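Local coordinates for protein superoxide dismutase [Fe] (Aquifex pyrophilus, PDB 1COJ) that destroys superoxide radicals, using one iron ion per subunit to convert them into hydrogen peroxide and molecular oxygen, at residues P96-A99 and L100-K103. Sequence-based numbering, arbitrary orientation.
Sequences PSEA and LKKK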
# COMPACT_ATOMS: atom_id res chain seq x y z
N PRO A 96 -0.63 -32.00 -16.18
CA PRO A 96 0.64 -31.27 -16.25
C PRO A 96 1.68 -32.13 -16.98
O PRO A 96 1.76 -33.34 -16.76
CB PRO A 96 0.99 -31.05 -14.77
CG PRO A 96 0.23 -32.13 -14.05
CD PRO A 96 -1.07 -32.18 -14.78
N SER A 97 2.44 -31.50 -17.86
CA SER A 97 3.46 -32.20 -18.63
C SER A 97 4.56 -32.76 -17.74
O SER A 97 4.75 -32.32 -16.60
CB SER A 97 4.06 -31.26 -19.67
OG SER A 97 4.68 -30.14 -19.06
N GLU A 98 5.31 -33.72 -18.28
CA GLU A 98 6.41 -34.32 -17.53
C GLU A 98 7.45 -33.27 -17.21
O GLU A 98 7.98 -33.23 -16.10
CB GLU A 98 7.04 -35.48 -18.30
CG GLU A 98 6.11 -36.68 -18.48
CD GLU A 98 5.63 -37.29 -17.16
OE1 GLU A 98 4.40 -37.38 -16.95
OE2 GLU A 98 6.49 -37.68 -16.33
N ALA A 99 7.71 -32.39 -18.17
CA ALA A 99 8.68 -31.32 -17.98
C ALA A 99 8.25 -30.41 -16.83
O ALA A 99 9.06 -30.04 -15.99
CB ALA A 99 8.83 -30.51 -19.26
N LEU A 100 6.96 -30.08 -16.79
CA LEU A 100 6.43 -29.23 -15.73
C LEU A 100 6.54 -29.92 -14.38
O LEU A 100 6.99 -29.33 -13.40
CB LEU A 100 4.97 -28.84 -16.02
CG LEU A 100 4.27 -28.01 -14.94
CD1 LEU A 100 5.04 -26.72 -14.67
CD2 LEU A 100 2.84 -27.72 -15.35
N LYS A 101 6.16 -31.20 -14.33
CA LYS A 101 6.22 -31.96 -13.09
C LYS A 101 7.64 -32.05 -12.54
O LYS A 101 7.85 -31.93 -11.34
CB LYS A 101 5.68 -33.37 -13.30
CG LYS A 101 4.19 -33.44 -13.55
CD LYS A 101 3.78 -34.87 -13.85
CE LYS A 101 2.31 -34.97 -14.20
NZ LYS A 101 1.96 -36.33 -14.68
N LYS A 102 8.61 -32.22 -13.43
CA LYS A 102 10.00 -32.33 -13.01
C LYS A 102 10.54 -31.03 -12.42
O LYS A 102 11.24 -31.05 -11.40
CB LYS A 102 10.88 -32.77 -14.19
CG LYS A 102 12.30 -33.18 -13.80
CD LYS A 102 12.31 -34.31 -12.76
CE LYS A 102 11.64 -35.58 -13.29
NZ LYS A 102 11.59 -36.67 -12.27
N LYS A 103 10.20 -29.91 -13.05
CA LYS A 103 10.64 -28.60 -12.57
C LYS A 103 10.02 -28.31 -11.20
O LYS A 103 10.70 -27.83 -10.29
CB LYS A 103 10.22 -27.51 -13.57
CG LYS A 103 10.86 -26.15 -13.32
CD LYS A 103 12.00 -25.91 -14.30
CE LYS A 103 12.66 -24.55 -14.09
NZ LYS A 103 13.54 -24.52 -12.89
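Lys101 N donates to Ser97 O at 2.9 Å with a nearly straight N-H...O angle of 165°, the first i to i+4 bond of helix 98-107; Lys102 N to Glu98 O and Lys103 N to Ala99 O carry the same pattern onward. Ser97 is the N-cap. With chi1 at 61°, Ser97 OG is swung back over the first turn and accepts a bond from Leu100 N at 3.2 Å. A short hydroxyl side chain suits this place, because it can fold back onto an amide too early in the helix to have an i-4 carbonyl within it. On the outer side, Glu98 bends at chi2 and Lys101 runs out straight, and the two chains meet in a weak salt bridge, Glu98 OE1 to Lys101 NZ 3.5 Å. The extended lysine also crosses Pro96 at a slant: Lys101 CE, the methylene next to the ammonium, packs 3.5 Å from Pro96 CG, and NZ goes on to the carboxylate. An alanine in place of Lys101 would probably leave Glu98 without this mate and uncover one side of the proline ring. Pro96, a rigid residue just before the cap, also turns CB to Leu100 CD2, 3.9 Å away. Leucine fits the inner side of the turn, where its side chain packs on Asn194 and Phe197 of helix 190-207, while Pro96 rests on Trp190. Away from the iron site, serine cap, the glutamate at the first turn and leucine-proline contact together start the helix and seat it on helix 190-207; the negative charge of Glu98 near the amino end is likely to suit the helix dipole.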